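Long-range contact in hypoxanthine-guanine-xanthine phosphoribosyltransferase (Tritrichomonas foetus, PDB 1HGX), which transfers the phosphoribosyl group of 5-phospho-alpha-D-ribose 1-diphosphate to hypoxanthine, guanine or xanthine, salvaging host purines for a parasite that cannot make them de novo: residues A[43-48]-A[98-103]. Residues are numbered along the deposited sequence; the frame is centred on the assembly and turned at random.
Sequences ICVLTG and VLVVED. With 5GP (guanosine-5'-monophosphate), chain C.
Ile43 is gripped by strand 98-102 at both its backbone polar atoms: its N donates to Leu99 O (2.8 Å), and its O receives Val101 N at 2.7 Å. With CG1 beside the backbone N (chi1 -58°) and the chain then extended, Ile43 CD1 is carried back onto Val98 CG1, a tight 3.5 Å contact. Cys44 pairs with Val101 on the face opposite Ile43 and Val100, and bonds through its backbone to strand 65-72 instead. Val45 N closes the parallel ladder on Val101 O (3.1 Å). Val45 CG2 leans across Val100 CG1 at 3.9 Å, under helix 109-119, while CB and CG1 lie against the Glu102 carboxylate. Beyond this the chains diverge, and a water bridges Val45 O and Glu102 OE1; the same OE1 accepts a hydrogen bond from Asp103 N through its anti lone pair. After the cis peptide before Thr47, the loop returns to set Gly48 CA 3.2 Å from Asp103 OD2. Asp103 OD1 in turn accepts a hydrogen bond from the ribose O2' of GMP (2.8 Å). Strand 43-45 leads into the cis-peptide loop, strand 98-102 into Glu102, which holds the next backbone N, and Asp103, which takes the ribose hydroxyl: the acidic pair of the type I phosphoribosyltransferase PRPP-binding motif.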
ATOM      1  N   ILE A  43       3.278  10.055  -4.163  1.00  8.84           N
ATOM      2  CA  ILE A  43       3.144   8.979  -5.119  1.00 10.40           C
ATOM      3  C   ILE A  43       3.888   7.727  -4.721  1.00 10.85           C
ATOM      4  O   ILE A  43       5.081   7.766  -4.445  1.00 12.12           O
ATOM      5  CB  ILE A  43       3.647   9.422  -6.500  1.00 10.46           C
ATOM      6  CG1 ILE A  43       2.870  10.657  -6.963  1.00 10.41           C
ATOM      7  CG2 ILE A  43       3.545   8.273  -7.500  1.00 10.66           C
ATOM      8  CD1 ILE A  43       3.406  11.245  -8.229  1.00 13.73           C
ATOM      9  N   CYS A  44       3.177   6.612  -4.689  1.00 11.35           N
ATOM     10  CA  CYS A  44       3.801   5.347  -4.368  1.00 11.08           C
ATOM     11  C   CYS A  44       3.964   4.569  -5.679  1.00 12.99           C
ATOM     12  O   CYS A  44       2.996   4.397  -6.440  1.00 12.35           O
ATOM     13  CB  CYS A  44       2.921   4.548  -3.406  1.00 10.19           C
ATOM     14  SG  CYS A  44       3.471   2.857  -3.124  1.00 14.90           S
ATOM     15  N   VAL A  45       5.189   4.150  -5.976  1.00 11.44           N
ATOM     16  CA  VAL A  45       5.437   3.361  -7.178  1.00 11.84           C
ATOM     17  C   VAL A  45       5.243   1.898  -6.753  1.00 11.74           C
ATOM     18  O   VAL A  45       6.082   1.312  -6.057  1.00 12.56           O
ATOM     19  CB  VAL A  45       6.861   3.600  -7.740  1.00 14.76           C
ATOM     20  CG1 VAL A  45       7.070   2.770  -9.012  1.00 12.17           C
ATOM     21  CG2 VAL A  45       7.088   5.113  -8.017  1.00  9.06           C
ATOM     22  N   LEU A  46       4.095   1.341  -7.126  1.00 10.83           N
ATOM     23  CA  LEU A  46       3.733  -0.032  -6.769  1.00 13.00           C
ATOM     24  C   LEU A  46       4.553  -1.033  -7.563  1.00 17.06           C
ATOM     25  O   LEU A  46       4.971  -0.725  -8.676  1.00 20.69           O
ATOM     26  CB  LEU A  46       2.252  -0.258  -7.035  1.00  9.77           C
ATOM     27  CG  LEU A  46       1.304   0.603  -6.208  1.00 11.40           C
ATOM     28  CD1 LEU A  46      -0.066   0.601  -6.849  1.00 10.64           C
ATOM     29  CD2 LEU A  46       1.253   0.089  -4.784  1.00 10.40           C
ATOM     30  N   THR A  47       4.811  -2.220  -7.014  1.00 14.69           N
ATOM     31  CA  THR A  47       4.353  -2.667  -5.702  1.00 15.29           C
ATOM     32  C   THR A  47       5.406  -2.562  -4.606  1.00 15.62           C
ATOM     33  O   THR A  47       5.087  -2.227  -3.470  1.00 16.45           O
ATOM     34  CB  THR A  47       3.930  -4.170  -5.774  1.00 18.33           C
ATOM     35  OG1 THR A  47       2.803  -4.310  -6.638  1.00 18.37           O
ATOM     36  CG2 THR A  47       3.599  -4.740  -4.404  1.00 19.91           C
ATOM     37  N   GLY A  48       6.648  -2.892  -4.949  1.00 17.40           N
ATOM     38  CA  GLY A  48       7.742  -2.893  -3.986  1.00 19.06           C
ATOM     39  C   GLY A  48       7.812  -1.810  -2.927  1.00 20.12           C
ATOM     40  O   GLY A  48       8.111  -2.089  -1.765  1.00 23.00           O
ATOM     41  N   VAL A  98       4.862  17.545  -5.195  1.00 11.80           N
ATOM     42  CA  VAL A  98       4.865  16.098  -5.398  1.00  9.73           C
ATOM     43  C   VAL A  98       6.105  15.384  -4.893  1.00 10.11           C
ATOM     44  O   VAL A  98       7.237  15.818  -5.144  1.00 10.02           O
ATOM     45  CB  VAL A  98       4.754  15.766  -6.924  1.00 10.83           C
ATOM     46  CG1 VAL A  98       4.774  14.264  -7.169  1.00 10.57           C
ATOM     47  CG2 VAL A  98       3.507  16.390  -7.527  1.00 12.83           C
ATOM     48  N   LEU A  99       5.879  14.267  -4.208  1.00  9.81           N
ATOM     49  CA  LEU A  99       6.970  13.425  -3.721  1.00 11.04           C
ATOM     50  C   LEU A  99       6.786  12.032  -4.330  1.00  9.78           C
ATOM     51  O   LEU A  99       5.681  11.475  -4.310  1.00 11.01           O
ATOM     52  CB  LEU A  99       6.957  13.303  -2.199  1.00  8.63           C
ATOM     53  CG  LEU A  99       8.067  12.396  -1.646  1.00 10.17           C
ATOM     54  CD1 LEU A  99       9.427  13.057  -1.829  1.00  4.81           C
ATOM     55  CD2 LEU A  99       7.826  12.094  -0.183  1.00 11.85           C
ATOM     56  N   VAL A 100       7.855  11.490  -4.901  1.00  9.32           N
ATOM     57  CA  VAL A 100       7.810  10.161  -5.491  1.00  9.96           C
ATOM     58  C   VAL A 100       8.458   9.212  -4.495  1.00  9.37           C
ATOM     59  O   VAL A 100       9.596   9.440  -4.069  1.00 12.53           O
ATOM     60  CB  VAL A 100       8.580  10.114  -6.841  1.00 11.47           C
ATOM     61  CG1 VAL A 100       8.585   8.702  -7.404  1.00 13.53           C
ATOM     62  CG2 VAL A 100       7.930  11.070  -7.847  1.00 15.86           C
ATOM     63  N   VAL A 101       7.723   8.183  -4.091  1.00 10.13           N
ATOM     64  CA  VAL A 101       8.225   7.194  -3.135  1.00  9.97           C
ATOM     65  C   VAL A 101       8.521   5.898  -3.872  1.00  9.17           C
ATOM     66  O   VAL A 101       7.609   5.204  -4.354  1.00  8.92           O
ATOM     67  CB  VAL A 101       7.226   6.953  -1.974  1.00  9.09           C
ATOM     68  CG1 VAL A 101       7.822   5.958  -0.972  1.00 10.87           C
ATOM     69  CG2 VAL A 101       6.905   8.282  -1.268  1.00 10.94           C
ATOM     70  N   GLU A 102       9.805   5.575  -3.937  1.00 10.45           N
ATOM     71  CA  GLU A 102      10.300   4.402  -4.648  1.00 10.71           C
ATOM     72  C   GLU A 102      10.997   3.413  -3.708  1.00 12.26           C
ATOM     73  O   GLU A 102      11.370   3.766  -2.585  1.00 10.48           O
ATOM     74  CB  GLU A 102      11.265   4.881  -5.757  1.00 10.28           C
ATOM     75  CG  GLU A 102      11.946   3.784  -6.582  1.00 13.42           C
ATOM     76  CD  GLU A 102      10.974   2.941  -7.411  1.00 17.19           C
ATOM     77  OE1 GLU A 102      10.140   2.210  -6.834  1.00 17.08           O
ATOM     78  OE2 GLU A 102      11.061   2.990  -8.653  1.00 23.48           O
ATOM     79  N   ASP A 103      11.129   2.165  -4.157  1.00 11.65           N
ATOM     80  CA  ASP A 103      11.784   1.136  -3.361  1.00 13.15           C
ATOM     81  C   ASP A 103      13.313   1.117  -3.480  1.00 13.56           C
ATOM     82  O   ASP A 103      14.012   1.206  -2.472  1.00 11.68           O
ATOM     83  CB  ASP A 103      11.164  -0.268  -3.592  1.00 13.63           C
ATOM     84  CG  ASP A 103      11.050  -0.677  -5.080  1.00 16.41           C
ATOM     85  OD1 ASP A 103      11.642  -0.048  -5.980  1.00 14.13           O
ATOM     86  OD2 ASP A 103      10.350  -1.678  -5.339  1.00 16.28           O
TER
HETATM   87  P   5GP C 600      16.780   0.972 -12.537  1.00 13.99           P
HETATM   88  O1P 5GP C 600      17.180   1.975 -11.526  1.00 15.37           O
HETATM   89  O2P 5GP C 600      15.895   1.526 -13.564  1.00 16.67           O
HETATM   90  O3P 5GP C 600      17.953   0.243 -13.055  1.00 16.13           O
HETATM   91  O5' 5GP C 600      16.065  -0.159 -11.738  1.00 15.36           O
HETATM   92  C5' 5GP C 600      15.200   0.032 -10.627  1.00 16.91           C
HETATM   93  C4' 5GP C 600      14.068  -0.903 -10.769  1.00 22.03           C
HETATM   94  O4' 5GP C 600      14.453  -2.285 -10.672  1.00 22.33           O
HETATM   95  C3' 5GP C 600      13.033  -0.675  -9.711  1.00 25.87           C
HETATM   96  O3' 5GP C 600      11.811  -1.126 -10.287  1.00 32.08           O
HETATM   97  C2' 5GP C 600      13.482  -1.652  -8.695  1.00 25.01           C
HETATM   98  O2' 5GP C 600      12.395  -2.009  -7.855  1.00 29.54           O
HETATM   99  C1' 5GP C 600      13.999  -2.872  -9.458  1.00 22.31           C
HETATM  100  N9  5GP C 600      15.188  -3.469  -8.735  1.00 21.65           N
HETATM  101  C8  5GP C 600      16.494  -3.003  -8.782  1.00 21.07           C
HETATM  102  N7  5GP C 600      17.328  -3.661  -8.016  1.00 19.13           N
HETATM  103  C5  5GP C 600      16.546  -4.632  -7.385  1.00 18.56           C
HETATM  104  C6  5GP C 600      16.905  -5.552  -6.348  1.00 18.25           C
HETATM  105  O6  5GP C 600      18.031  -5.789  -5.914  1.00 16.34           O
HETATM  106  N1  5GP C 600      15.808  -6.219  -5.821  1.00 19.65           N
HETATM  107  C2  5GP C 600      14.497  -6.042  -6.250  1.00 21.74           C
HETATM  108  N2  5GP C 600      13.573  -6.848  -5.722  1.00 19.06           N
HETATM  109  N3  5GP C 600      14.151  -5.199  -7.255  1.00 21.32           N
HETATM  110  C4  5GP C 600      15.219  -4.494  -7.764  1.00 21.23           C
HETATM  111  O   HOH W   1       8.512  -0.031  -6.967  1.00 21.60           O